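Long-range contacts in regulatory protein RapF (Bacillus subtilis, PDB 4I9E), which regulates genetic competence by binding the transcription factor ComA and inhibiting its DNA-binding activity, and interacts with the peptide PhrF: residues S8-G13 against G110-D115; H52-L57 against E102-F107; T98-Y103 against I134-R139; K128-L133 against E144-M149. All coordinates share one frame; numbering follows the deposited sequence.

In the fold
Interactions 1, 2 and 3 share helix 95-115, which meets helices 10-25 and 50-69 of the N-terminal bundle in the first two and the loop 134-139 in the third. Interaction 4 joins helices 119-130 and 139-155 of the TPR part. Interaction 1 is a surface contact centred on a serine hydroxyl, with a tyrosine and a carboxylate around it. Interaction 2 is partly buried and mainly aromatic, whereas 3 and 4 are buried, packing rings on a glycine backbone and aliphatic chains in 3, on aliphatic chains and the stem of Glu130 in 4. None has a hydrogen bond between its segments. Leu57 and Leu101 link interactions 2 and 3, and Tyr103 reaches Phe145 of interaction 4.

Interaction 1. Residues S8-G13 against G110-D115; sequences SSSSIG and GMYELD
Ser10 and Tyr112 meet where the first turn of helix 10-25 comes against the C-terminal end of helix 95-115, their CA atoms 5.1 Å apart. Ser10 OG is turned away from its backbone nitrogen to lie beside the carbonyl carbon (chi1 151°), and this rotation drives the hydroxyl straight at the backbone of the other helix. OG stops 3.0 Å from CA of Tyr112 and 3.4 Å from its CB. The tyrosine ring, swung to the far side of its own main chain (chi1 166°), presents an edge here: OG sits near the ring plane, 3.8 Å from CD1.

Asp115, one turn further on, brings OD1 to 3.8 Å from Ser10 CB, and the poorly ordered Ser8 adds a looser touch on the same carboxylate. Met111 contributes mainly its carbonyl, with O 3.7 Å from Ser10 OG, while its thioether chain runs on to Phe126 of helix 119-130 and Ser152 of helix 139-155. The contact joins the start of the N-terminal three-helix bundle to the predicted first TPR repeat.

Although OG lies near polar atoms of the other helix, no hydrogen bond spans the contact: Ser10 OG is 3.5 Å from Tyr112 N, but the angle is poor. The chemistry implies close packing made possible by a small side chain, with the carboxylate perhaps also interacting electrostatically with the nearby start of helix 10-25.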
loop_
_atom_site.group_PDB
_atom_site.type_symbol
_atom_site.label_atom_id
_atom_site.label_comp_id
_atom_site.label_asym_id
_atom_site.label_seq_id
_atom_site.Cartn_x
_atom_site.Cartn_y
_atom_site.Cartn_z
ATOM N N SER A 8 11.256 18.091 -6.286
ATOM C CA SER A 8 11.109 18.353 -4.837
ATOM C C SER A 8 11.681 19.705 -4.369
ATOM O O SER A 8 12.606 20.268 -4.982
ATOM C CB SER A 8 11.765 17.233 -4.012
ATOM O OG SER A 8 13.183 17.259 -4.173
ATOM N N SER A 9 11.109 20.216 -3.282
ATOM C CA SER A 9 11.684 21.323 -2.518
ATOM C C SER A 9 11.032 21.213 -1.156
ATOM O O SER A 9 10.353 22.140 -0.633
ATOM C CB SER A 9 11.413 22.682 -3.153
ATOM O OG SER A 9 11.839 23.687 -2.262
ATOM N N SER A 10 11.187 20.010 -0.621
ATOM C CA SER A 10 10.686 19.692 0.698
ATOM C C SER A 10 11.482 20.526 1.698
ATOM O O SER A 10 11.007 20.816 2.787
ATOM C CB SER A 10 10.822 18.192 0.979
ATOM O OG SER A 10 10.989 17.996 2.363
ATOM N N SER A 11 12.691 20.897 1.295
ATOM C CA SER A 11 13.494 21.869 2.012
ATOM C C SER A 11 12.685 23.153 2.436
ATOM O O SER A 11 12.633 23.494 3.647
ATOM C CB SER A 11 14.741 22.225 1.165
ATOM O OG SER A 11 15.327 23.476 1.550
ATOM N N ILE A 12 12.079 23.843 1.458
ATOM C CA ILE A 12 11.509 25.171 1.715
ATOM C C ILE A 12 10.208 25.182 2.547
ATOM O O ILE A 12 9.988 26.072 3.391
ATOM C CB ILE A 12 11.268 25.918 0.419
ATOM C CG1 ILE A 12 12.576 26.080 -0.312
ATOM C CG2 ILE A 12 10.568 27.314 0.654
ATOM C CD1 ILE A 12 12.418 26.866 -1.569
ATOM N N GLY A 13 9.364 24.191 2.285
ATOM C CA GLY A 13 8.105 24.039 2.931
ATOM C C GLY A 13 8.357 23.844 4.382
ATOM O O GLY A 13 7.691 24.438 5.207
ATOM N N GLY A 110 4.691 16.534 6.160
ATOM C CA GLY A 110 4.609 15.196 5.620
ATOM C C GLY A 110 5.590 15.008 4.457
ATOM O O GLY A 110 6.244 13.988 4.376
ATOM N N MET A 111 5.719 15.993 3.578
ATOM C CA MET A 111 6.597 15.876 2.414
ATOM C C MET A 111 8.022 15.729 2.869
ATOM O O MET A 111 8.802 15.004 2.287
ATOM C CB MET A 111 6.467 17.084 1.502
ATOM C CG MET A 111 5.221 17.094 0.671
ATOM S SD MET A 111 5.076 15.638 -0.492
ATOM C CE MET A 111 6.337 15.970 -1.733
ATOM N N TYR A 112 8.342 16.399 3.967
ATOM C CA TYR A 112 9.678 16.406 4.523
ATOM C C TYR A 112 9.943 15.071 5.174
ATOM O O TYR A 112 10.958 14.477 4.937
ATOM C CB TYR A 112 9.831 17.563 5.525
ATOM C CG TYR A 112 11.063 17.418 6.386
ATOM C CD1 TYR A 112 12.295 17.901 5.947
ATOM C CD2 TYR A 112 10.986 16.798 7.637
ATOM C CE1 TYR A 112 13.426 17.759 6.725
ATOM C CE2 TYR A 112 12.103 16.655 8.429
ATOM C CZ TYR A 112 13.310 17.144 7.962
ATOM O OH TYR A 112 14.438 17.016 8.749
ATOM N N GLU A 113 9.006 14.584 5.969
ATOM C CA GLU A 113 9.107 13.266 6.549
ATOM C C GLU A 113 9.291 12.191 5.509
ATOM O O GLU A 113 10.006 11.274 5.720
ATOM C CB GLU A 113 7.866 12.958 7.377
ATOM C CG GLU A 113 7.810 13.716 8.761
ATOM C CD GLU A 113 8.982 13.331 9.669
ATOM O OE1 GLU A 113 10.132 13.742 9.370
ATOM O OE2 GLU A 113 8.748 12.597 10.671
ATOM N N LEU A 114 8.643 12.340 4.368
ATOM C CA LEU A 114 8.753 11.446 3.245
ATOM C C LEU A 114 10.155 11.449 2.680
ATOM O O LEU A 114 10.696 10.416 2.424
ATOM C CB LEU A 114 7.762 11.849 2.155
ATOM C CG LEU A 114 7.792 11.002 0.875
ATOM C CD1 LEU A 114 7.553 9.494 1.187
ATOM C CD2 LEU A 114 6.749 11.505 -0.127
ATOM N N ASP A 115 10.739 12.616 2.459
ATOM C CA ASP A 115 12.098 12.714 2.002
ATOM C C ASP A 115 13.070 12.105 3.004
ATOM O O ASP A 115 14.152 11.706 2.653
ATOM C CB ASP A 115 12.429 14.186 1.883
ATOM C CG ASP A 115 12.847 14.556 0.489
ATOM O OD1 ASP A 115 11.928 14.821 -0.354
ATOM O OD2 ASP A 115 14.091 14.563 0.258
#

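Interaction 2. Residues H52-L57 against E102-F107; sequences HLYYSL and EYYFNF
The hydroxyl of Tyr54 makes a weak hydrogen bond with ND2 of Asn17 on helix 10-25 and rests against Phe105, with OH 3.4 Å from Phe105 CA and 3.5 Å from its CB. A trans first torsion (chi1 -167°) lays the Tyr54 ring across helix 95-115. Its partner is Tyr104. The two side chains slide past each other in opposite directions, their planes only 16° apart but so displaced that the rings, with centroids 5.2 Å apart, hardly overlap. Each instead covers the other's face with its beta carbon: Tyr104 CB stands 3.5 Å from the Tyr54 centroid, and Tyr54 CB 4.3 Å from the Tyr104 centroid, a reciprocal pair of CH-pi contacts. Leu53 CB rests 3.5 Å from Tyr104 OH, and Leu57 CD1 meets Tyr104 CE2 at 3.8 Å. On its other face the Tyr104 ring is covered by Tyr103 CD2.

The segments 52-57 and 102-107 cross at -129°, tying the last helix of the N-terminal bundle to the helix in which the first TPR repeat is predicted to begin. Cohesion here rests on CH-pi and apolar contact, and both tyrosine hydroxyls pack against carbon.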
loop_
_atom_site.group_PDB
_atom_site.type_symbol
_atom_site.label_atom_id
_atom_site.label_comp_id
_atom_site.label_asym_id
_atom_site.label_seq_id
_atom_site.Cartn_x
_atom_site.Cartn_y
_atom_site.Cartn_z
ATOM N N HIS A 52 4.554 29.233 -2.694
ATOM C CA HIS A 52 4.155 30.645 -2.809
ATOM C C HIS A 52 2.871 31.036 -2.087
ATOM O O HIS A 52 2.821 32.075 -1.455
ATOM C CB HIS A 52 4.169 31.148 -4.254
ATOM C CG HIS A 52 5.506 31.003 -4.907
ATOM N ND1 HIS A 52 6.432 32.020 -4.949
ATOM C CD2 HIS A 52 6.089 29.940 -5.499
ATOM C CE1 HIS A 52 7.526 31.600 -5.559
ATOM N NE2 HIS A 52 7.345 30.338 -5.903
ATOM N N LEU A 53 1.845 30.210 -2.194
ATOM C CA LEU A 53 0.598 30.396 -1.472
ATOM C C LEU A 53 0.848 30.287 0.010
ATOM O O LEU A 53 0.320 31.036 0.772
ATOM C CB LEU A 53 -0.411 29.307 -1.913
ATOM C CG LEU A 53 -1.510 29.416 -3.015
ATOM C CD1 LEU A 53 -1.418 30.630 -3.938
ATOM C CD2 LEU A 53 -1.629 28.073 -3.832
ATOM N N TYR A 54 1.623 29.317 0.429
ATOM C CA TYR A 54 1.967 29.149 1.821
ATOM C C TYR A 54 2.776 30.334 2.423
ATOM O O TYR A 54 2.462 30.816 3.505
ATOM C CB TYR A 54 2.739 27.862 1.979
ATOM C CG TYR A 54 2.900 27.391 3.404
ATOM C CD1 TYR A 54 2.016 27.798 4.419
ATOM C CD2 TYR A 54 3.954 26.518 3.740
ATOM C CE1 TYR A 54 2.190 27.328 5.776
ATOM C CE2 TYR A 54 4.123 26.064 5.063
ATOM C CZ TYR A 54 3.232 26.483 6.065
ATOM O OH TYR A 54 3.404 26.014 7.331
ATOM N N TYR A 55 3.763 30.805 1.674
ATOM C CA TYR A 55 4.596 31.898 2.058
ATOM C C TYR A 55 3.766 33.129 2.304
ATOM O O TYR A 55 4.022 33.832 3.294
ATOM C CB TYR A 55 5.696 32.217 0.999
ATOM C CG TYR A 55 6.605 33.313 1.496
ATOM C CD1 TYR A 55 7.701 33.006 2.310
ATOM C CD2 TYR A 55 6.356 34.652 1.222
ATOM C CE1 TYR A 55 8.506 33.984 2.834
ATOM C CE2 TYR A 55 7.201 35.640 1.742
ATOM C CZ TYR A 55 8.252 35.274 2.550
ATOM O OH TYR A 55 9.089 36.200 3.102
ATOM N N SER A 56 2.830 33.423 1.409
ATOM C CA SER A 56 1.969 34.603 1.540
ATOM C C SER A 56 1.192 34.582 2.814
ATOM O O SER A 56 1.058 35.626 3.487
ATOM C CB SER A 56 0.895 34.657 0.442
ATOM O OG SER A 56 1.460 35.262 -0.654
ATOM N N LEU A 57 0.596 33.425 3.079
ATOM C CA LEU A 57 -0.181 33.260 4.290
ATOM C C LEU A 57 0.661 33.474 5.531
ATOM O O LEU A 57 0.186 34.184 6.437
ATOM C CB LEU A 57 -0.878 31.894 4.315
ATOM C CG LEU A 57 -1.914 31.750 3.160
ATOM C CD1 LEU A 57 -2.280 30.346 2.979
ATOM C CD2 LEU A 57 -3.178 32.606 3.445
ATOM N N GLU A 102 -2.542 25.350 9.174
ATOM C CA GLU A 102 -2.474 23.979 9.666
ATOM C C GLU A 102 -2.536 22.891 8.553
ATOM O O GLU A 102 -1.932 21.812 8.672
ATOM C CB GLU A 102 -3.580 23.764 10.658
ATOM C CG GLU A 102 -3.161 23.048 11.920
ATOM C CD GLU A 102 -4.154 23.281 13.075
ATOM O OE1 GLU A 102 -4.220 24.435 13.600
ATOM O OE2 GLU A 102 -4.839 22.283 13.469
ATOM N N TYR A 103 -3.233 23.206 7.467
ATOM C CA TYR A 103 -3.290 22.386 6.291
ATOM C C TYR A 103 -1.935 22.260 5.614
ATOM O O TYR A 103 -1.453 21.155 5.349
ATOM C CB TYR A 103 -4.325 22.962 5.280
ATOM C CG TYR A 103 -4.089 22.408 3.919
ATOM C CD1 TYR A 103 -4.333 21.044 3.652
ATOM C CD2 TYR A 103 -3.600 23.203 2.893
ATOM C CE1 TYR A 103 -4.066 20.510 2.402
ATOM C CE2 TYR A 103 -3.323 22.666 1.638
ATOM C CZ TYR A 103 -3.570 21.316 1.414
ATOM O OH TYR A 103 -3.324 20.753 0.174
ATOM N N TYR A 104 -1.351 23.396 5.282
ATOM C CA TYR A 104 -0.063 23.481 4.619
ATOM C C TYR A 104 1.083 23.004 5.512
ATOM O O TYR A 104 2.043 22.368 5.031
ATOM C CB TYR A 104 0.190 24.950 4.293
ATOM C CG TYR A 104 -0.449 25.406 3.000
ATOM C CD1 TYR A 104 -0.007 24.904 1.785
ATOM C CD2 TYR A 104 -1.478 26.326 2.990
ATOM C CE1 TYR A 104 -0.574 25.314 0.589
ATOM C CE2 TYR A 104 -2.012 26.764 1.776
ATOM C CZ TYR A 104 -1.561 26.226 0.605
ATOM O OH TYR A 104 -2.070 26.591 -0.572
ATOM N N PHE A 105 0.993 23.319 6.802
ATOM C CA PHE A 105 2.013 22.903 7.727
ATOM C C PHE A 105 2.178 21.348 7.731
ATOM O O PHE A 105 3.278 20.807 7.642
ATOM C CB PHE A 105 1.709 23.473 9.134
ATOM C CG PHE A 105 2.706 23.090 10.180
ATOM C CD1 PHE A 105 3.664 24.011 10.631
ATOM C CD2 PHE A 105 2.662 21.856 10.777
ATOM C CE1 PHE A 105 4.571 23.680 11.601
ATOM C CE2 PHE A 105 3.578 21.471 11.765
ATOM C CZ PHE A 105 4.538 22.387 12.202
ATOM N N ASN A 106 1.066 20.653 7.891
ATOM C CA ASN A 106 1.041 19.205 7.890
ATOM C C ASN A 106 1.405 18.633 6.544
ATOM O O ASN A 106 2.120 17.629 6.448
ATOM C CB ASN A 106 -0.338 18.750 8.295
ATOM C CG ASN A 106 -0.603 19.024 9.760
ATOM O OD1 ASN A 106 -1.393 19.922 10.119
ATOM N ND2 ASN A 106 0.033 18.270 10.610
ATOM N N PHE A 107 0.894 19.276 5.511
ATOM C CA PHE A 107 1.217 18.878 4.155
ATOM C C PHE A 107 2.744 18.890 3.921
ATOM O O PHE A 107 3.333 17.858 3.599
ATOM C CB PHE A 107 0.456 19.724 3.095
ATOM C CG PHE A 107 0.926 19.446 1.713
ATOM C CD1 PHE A 107 0.582 18.228 1.084
ATOM C CD2 PHE A 107 1.814 20.336 1.054
ATOM C CE1 PHE A 107 1.037 17.956 -0.201
ATOM C CE2 PHE A 107 2.326 20.041 -0.238
ATOM C CZ PHE A 107 1.909 18.872 -0.875
#

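Interaction 3. Residues T98-Y103 against I134-R139; sequences TGLLEY and IFVKDR
The ring of Phe135 lies flat on the backbone of helix 95-115: one face receives Gly99 CA over its centre, 3.5 Å from the centroid and 10° off the normal, a CH-pi contact with a main-chain carbon. A second ring, that of Tyr103, takes Val136 CG2 over one face, 3.7 Å from its centroid and displaced toward the rim. These contacts fold the loop between helices 119-130 and 139-155 back onto helix 95-115, where the first TPR repeat is predicted to begin, and so close the end of the TPR-type hairpin of helices 95-115 and 119-130.

Gly99 makes this close seating possible. A beta carbon at that position would fall 2.4 Å from Phe135 CE2, a clash; without one, the ring settles directly on the main chain. Phe135 CB is also close to the helix backbone, 3.5 Å from Leu100 N. With the ring cut back to an alanine here, the main chain at Gly99 would probably lose its cover and the loop its seat on the helix.

Beyond the contact, Asp138 caps helix 139-155, its OD1 accepting a hydrogen bond from Ile140 N. In Val136 it is CG1 that stands trans to the main-chain nitrogen (chi1 -176°), while CG2 turns in between two residues of the helix, 3.6 Å from Tyr103 CD2 on one hand and 3.9 Å from Leu100 CD1 on the other.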
loop_
_atom_site.group_PDB
_atom_site.type_symbol
_atom_site.label_atom_id
_atom_site.label_comp_id
_atom_site.label_asym_id
_atom_site.label_seq_id
_atom_site.Cartn_x
_atom_site.Cartn_y
_atom_site.Cartn_z
ATOM N N THR A 98 -5.783 30.217 10.511
ATOM C CA THR A 98 -5.159 29.158 11.312
ATOM C C THR A 98 -5.325 27.756 10.707
ATOM O O THR A 98 -4.394 26.973 10.690
ATOM C CB THR A 98 -5.640 29.199 12.780
ATOM O OG1 THR A 98 -5.303 30.464 13.315
ATOM C CG2 THR A 98 -5.028 28.141 13.677
ATOM N N GLY A 99 -6.506 27.450 10.202
ATOM C CA GLY A 99 -6.788 26.109 9.712
ATOM C C GLY A 99 -6.182 25.915 8.362
ATOM O O GLY A 99 -5.739 24.836 8.065
ATOM N N LEU A 100 -6.161 26.943 7.526
ATOM C CA LEU A 100 -5.429 26.887 6.260
ATOM C C LEU A 100 -3.885 26.760 6.421
ATOM O O LEU A 100 -3.210 26.122 5.629
ATOM C CB LEU A 100 -5.834 28.073 5.413
ATOM C CG LEU A 100 -5.288 28.204 4.002
ATOM C CD1 LEU A 100 -5.559 26.898 3.232
ATOM C CD2 LEU A 100 -5.977 29.420 3.319
ATOM N N LEU A 101 -3.321 27.359 7.460
ATOM C CA LEU A 101 -1.895 27.213 7.773
ATOM C C LEU A 101 -1.646 25.848 8.323
ATOM O O LEU A 101 -0.620 25.265 7.999
ATOM C CB LEU A 101 -1.394 28.243 8.831
ATOM C CG LEU A 101 -1.367 29.718 8.413
ATOM C CD1 LEU A 101 -0.977 30.602 9.511
ATOM C CD2 LEU A 101 -0.572 29.985 7.193
ATOM N N GLU A 102 -2.542 25.350 9.174
ATOM C CA GLU A 102 -2.474 23.979 9.666
ATOM C C GLU A 102 -2.536 22.891 8.553
ATOM O O GLU A 102 -1.932 21.812 8.672
ATOM C CB GLU A 102 -3.580 23.764 10.658
ATOM C CG GLU A 102 -3.161 23.048 11.920
ATOM C CD GLU A 102 -4.154 23.281 13.075
ATOM O OE1 GLU A 102 -4.220 24.435 13.600
ATOM O OE2 GLU A 102 -4.839 22.283 13.469
ATOM N N TYR A 103 -3.233 23.206 7.467
ATOM C CA TYR A 103 -3.290 22.386 6.291
ATOM C C TYR A 103 -1.935 22.260 5.614
ATOM O O TYR A 103 -1.453 21.155 5.349
ATOM C CB TYR A 103 -4.325 22.962 5.280
ATOM C CG TYR A 103 -4.089 22.408 3.919
ATOM C CD1 TYR A 103 -4.333 21.044 3.652
ATOM C CD2 TYR A 103 -3.600 23.203 2.893
ATOM C CE1 TYR A 103 -4.066 20.510 2.402
ATOM C CE2 TYR A 103 -3.323 22.666 1.638
ATOM C CZ TYR A 103 -3.570 21.316 1.414
ATOM O OH TYR A 103 -3.324 20.753 0.174
ATOM N N ILE A 134 -11.242 21.147 4.451
ATOM C CA ILE A 134 -12.330 22.095 4.703
ATOM C C ILE A 134 -11.898 23.588 4.664
ATOM O O ILE A 134 -12.649 24.444 4.158
ATOM C CB ILE A 134 -13.002 21.803 6.047
ATOM C CG1 ILE A 134 -11.982 21.401 7.112
ATOM C CG2 ILE A 134 -13.989 20.633 5.901
ATOM C CD1 ILE A 134 -12.522 21.574 8.599
ATOM N N PHE A 135 -10.686 23.882 5.165
ATOM C CA PHE A 135 -10.089 25.224 5.111
ATOM C C PHE A 135 -9.595 25.629 3.736
ATOM O O PHE A 135 -9.308 26.791 3.498
ATOM C CB PHE A 135 -9.000 25.369 6.161
ATOM C CG PHE A 135 -9.514 25.248 7.550
ATOM C CD1 PHE A 135 -10.234 26.288 8.125
ATOM C CD2 PHE A 135 -9.343 24.085 8.251
ATOM C CE1 PHE A 135 -10.755 26.169 9.392
ATOM C CE2 PHE A 135 -9.839 23.956 9.540
ATOM C CZ PHE A 135 -10.551 25.007 10.126
ATOM N N VAL A 136 -9.553 24.672 2.818
ATOM C CA VAL A 136 -9.127 24.916 1.438
ATOM C C VAL A 136 -10.413 25.011 0.611
ATOM O O VAL A 136 -11.064 23.976 0.284
ATOM C CB VAL A 136 -8.176 23.783 0.904
ATOM C CG1 VAL A 136 -7.669 24.107 -0.498
ATOM C CG2 VAL A 136 -7.025 23.542 1.870
ATOM N N LYS A 137 -10.776 26.255 0.294
ATOM C CA LYS A 137 -12.065 26.543 -0.329
ATOM C C LYS A 137 -12.022 26.274 -1.823
ATOM O O LYS A 137 -12.982 25.748 -2.396
ATOM C CB LYS A 137 -12.548 27.975 -0.002
ATOM C CG LYS A 137 -13.447 28.145 1.315
ATOM C CD LYS A 137 -12.939 27.348 2.586
ATOM C CE LYS A 137 -13.512 27.884 3.963
ATOM N NZ LYS A 137 -12.592 28.747 4.823
ATOM N N ASP A 138 -10.896 26.603 -2.440
ATOM C CA ASP A 138 -10.753 26.392 -3.860
ATOM C C ASP A 138 -10.684 24.882 -4.257
ATOM O O ASP A 138 -9.935 24.096 -3.645
ATOM C CB ASP A 138 -9.540 27.142 -4.369
ATOM C CG ASP A 138 -9.349 26.981 -5.856
ATOM O OD1 ASP A 138 -10.284 26.519 -6.542
ATOM O OD2 ASP A 138 -8.255 27.298 -6.358
ATOM N N ARG A 139 -11.449 24.490 -5.280
ATOM C CA ARG A 139 -11.522 23.100 -5.683
ATOM C C ARG A 139 -10.289 22.599 -6.345
ATOM O O ARG A 139 -9.941 21.451 -6.170
ATOM C CB ARG A 139 -12.732 22.819 -6.544
ATOM C CG ARG A 139 -13.898 22.504 -5.669
ATOM C CD ARG A 139 -15.086 22.073 -6.459
ATOM N NE ARG A 139 -15.091 20.643 -6.852
ATOM C CZ ARG A 139 -15.326 19.612 -6.039
ATOM N NH1 ARG A 139 -15.533 19.769 -4.723
ATOM N NH2 ARG A 139 -15.351 18.398 -6.558
#

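Interaction 4. Residues K128-L133 against E144-M149; sequences KAESKL and EFFFKM
Phe145 points its ring from helix 139-155 toward segment 128-133, where Ala129, Glu130 and, in the following turn, Leu133 meet it. Reaching out with a fully extended first torsion (chi1 -179°), the ring brings CE1 to 3.9 Å from Ala129 CB and CD2 to 4.0 Å from Leu133 CD1. Glu130 crosses it at about a right angle, its aliphatic CG 3.9 Å from Phe145 CE2, and the carboxylate plane is turned 69° from the ring. Met149 CG covers one face of the same ring.

The extended Glu130 chain ends on Phe146: OE2 approaches the ring edge near its plane, 3.8 Å from CE1, while OE1 is hydrogen-bonded to Tyr165 OH of helix 159-175. Leu133 CD1 bridges both phenylalanines, reaching Phe146 CE1 obliquely. Were Phe145 an alanine, Ala129 and Leu133 would probably lose their shared apolar partner and a gap would open beside Met149. Packing of consecutive helices joined by a short loop, here 119-130 against 139-155, is consistent with the build of a TPR superhelix.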
loop_
_atom_site.group_PDB
_atom_site.type_symbol
_atom_site.label_atom_id
_atom_site.label_comp_id
_atom_site.label_asym_id
_atom_site.label_seq_id
_atom_site.Cartn_x
_atom_site.Cartn_y
_atom_site.Cartn_z
ATOM N N LYS A 128 -3.546 14.350 8.770
ATOM C CA LYS A 128 -3.881 15.622 9.431
ATOM C C LYS A 128 -4.072 16.741 8.400
ATOM O O LYS A 128 -4.957 17.553 8.562
ATOM C CB LYS A 128 -2.824 16.043 10.454
ATOM C CG LYS A 128 -2.712 15.214 11.714
ATOM C CD LYS A 128 -1.266 15.467 12.345
ATOM C CE LYS A 128 -1.207 15.242 13.863
ATOM N NZ LYS A 128 -1.538 13.832 14.267
ATOM N N ALA A 129 -3.269 16.794 7.336
ATOM C CA ALA A 129 -3.508 17.780 6.280
ATOM C C ALA A 129 -4.865 17.581 5.575
ATOM O O ALA A 129 -5.512 18.575 5.158
ATOM C CB ALA A 129 -2.381 17.786 5.248
ATOM N N GLU A 130 -5.246 16.316 5.360
ATOM C CA GLU A 130 -6.512 16.013 4.701
ATOM C C GLU A 130 -7.688 16.498 5.517
ATOM O O GLU A 130 -8.643 16.989 4.954
ATOM C CB GLU A 130 -6.669 14.526 4.403
ATOM C CG GLU A 130 -7.758 14.290 3.406
ATOM C CD GLU A 130 -7.587 13.029 2.565
ATOM O OE1 GLU A 130 -6.635 12.224 2.733
ATOM O OE2 GLU A 130 -8.464 12.824 1.726
ATOM N N SER A 131 -7.598 16.373 6.845
ATOM C CA SER A 131 -8.600 16.965 7.781
ATOM C C SER A 131 -8.856 18.437 7.689
ATOM O O SER A 131 -9.796 18.883 8.316
ATOM C CB SER A 131 -8.190 16.776 9.238
ATOM O OG SER A 131 -7.701 15.477 9.428
ATOM N N LYS A 132 -8.003 19.181 6.990
ATOM C CA LYS A 132 -7.998 20.632 7.012
ATOM C C LYS A 132 -8.265 21.127 5.626
ATOM O O LYS A 132 -8.064 22.280 5.300
ATOM C CB LYS A 132 -6.626 21.168 7.481
ATOM C CG LYS A 132 -6.146 20.633 8.811
ATOM C CD LYS A 132 -6.839 21.406 9.978
ATOM C CE LYS A 132 -6.664 20.697 11.293
ATOM N NZ LYS A 132 -7.668 21.229 12.230
ATOM N N LEU A 133 -8.675 20.212 4.778
ATOM C CA LEU A 133 -9.121 20.520 3.431
ATOM C C LEU A 133 -10.428 21.297 3.414
ATOM O O LEU A 133 -10.681 22.041 2.474
ATOM C CB LEU A 133 -9.257 19.235 2.641
ATOM C CG LEU A 133 -8.076 18.705 1.845
ATOM C CD1 LEU A 133 -8.676 17.596 1.051
ATOM C CD2 LEU A 133 -7.536 19.734 0.895
ATOM N N GLU A 144 -5.046 19.394 -6.279
ATOM C CA GLU A 144 -3.589 19.420 -6.135
ATOM C C GLU A 144 -3.178 18.588 -4.955
ATOM O O GLU A 144 -2.216 17.873 -5.044
ATOM C CB GLU A 144 -3.101 20.870 -5.920
ATOM C CG GLU A 144 -3.184 21.713 -7.206
ATOM C CD GLU A 144 -2.141 21.278 -8.209
ATOM O OE1 GLU A 144 -0.918 21.409 -7.886
ATOM O OE2 GLU A 144 -2.544 20.773 -9.295
ATOM N N PHE A 145 -3.916 18.665 -3.840
ATOM C CA PHE A 145 -3.610 17.838 -2.712
ATOM C C PHE A 145 -3.679 16.378 -3.167
ATOM O O PHE A 145 -2.719 15.619 -3.005
ATOM C CB PHE A 145 -4.590 18.083 -1.552
ATOM C CG PHE A 145 -4.293 17.232 -0.317
ATOM C CD1 PHE A 145 -3.124 17.439 0.429
ATOM C CD2 PHE A 145 -5.107 16.210 0.023
ATOM C CE1 PHE A 145 -2.836 16.656 1.526
ATOM C CE2 PHE A 145 -4.843 15.404 1.049
ATOM C CZ PHE A 145 -3.709 15.631 1.858
ATOM N N PHE A 146 -4.818 15.996 -3.736
ATOM C CA PHE A 146 -5.106 14.612 -4.146
ATOM C C PHE A 146 -4.059 14.163 -5.119
ATOM O O PHE A 146 -3.545 13.060 -5.037
ATOM C CB PHE A 146 -6.499 14.479 -4.764
ATOM C CG PHE A 146 -7.630 14.782 -3.816
ATOM C CD1 PHE A 146 -7.559 14.426 -2.476
ATOM C CD2 PHE A 146 -8.793 15.429 -4.270
ATOM C CE1 PHE A 146 -8.672 14.697 -1.569
ATOM C CE2 PHE A 146 -9.905 15.705 -3.393
ATOM C CZ PHE A 146 -9.840 15.343 -2.043
ATOM N N PHE A 147 -3.700 15.047 -6.020
ATOM C CA PHE A 147 -2.697 14.741 -7.025
ATOM C C PHE A 147 -1.326 14.378 -6.372
ATOM O O PHE A 147 -0.723 13.355 -6.673
ATOM C CB PHE A 147 -2.564 15.923 -8.011
ATOM C CG PHE A 147 -1.556 15.669 -9.092
ATOM C CD1 PHE A 147 -1.908 14.941 -10.270
ATOM C CD2 PHE A 147 -0.264 16.142 -8.980
ATOM C CE1 PHE A 147 -0.948 14.696 -11.299
ATOM C CE2 PHE A 147 0.681 15.886 -10.001
ATOM C CZ PHE A 147 0.332 15.150 -11.142
ATOM N N LYS A 148 -0.861 15.202 -5.453
ATOM C CA LYS A 148 0.402 14.996 -4.777
ATOM C C LYS A 148 0.365 13.853 -3.792
ATOM O O LYS A 148 1.415 13.245 -3.524
ATOM C CB LYS A 148 0.788 16.288 -4.064
ATOM C CG LYS A 148 1.380 17.289 -5.011
ATOM C CD LYS A 148 1.259 18.695 -4.469
ATOM C CE LYS A 148 1.848 19.731 -5.456
ATOM N NZ LYS A 148 3.174 19.310 -5.939
ATOM N N MET A 149 -0.804 13.565 -3.216
ATOM C CA MET A 149 -1.010 12.304 -2.467
ATOM C C MET A 149 -0.833 11.078 -3.349
ATOM O O MET A 149 -0.254 10.085 -2.932
ATOM C CB MET A 149 -2.400 12.274 -1.827
ATOM C CG MET A 149 -2.568 13.184 -0.574
ATOM S SD MET A 149 -1.234 13.085 0.671
ATOM C CE MET A 149 -0.135 14.415 0.117
#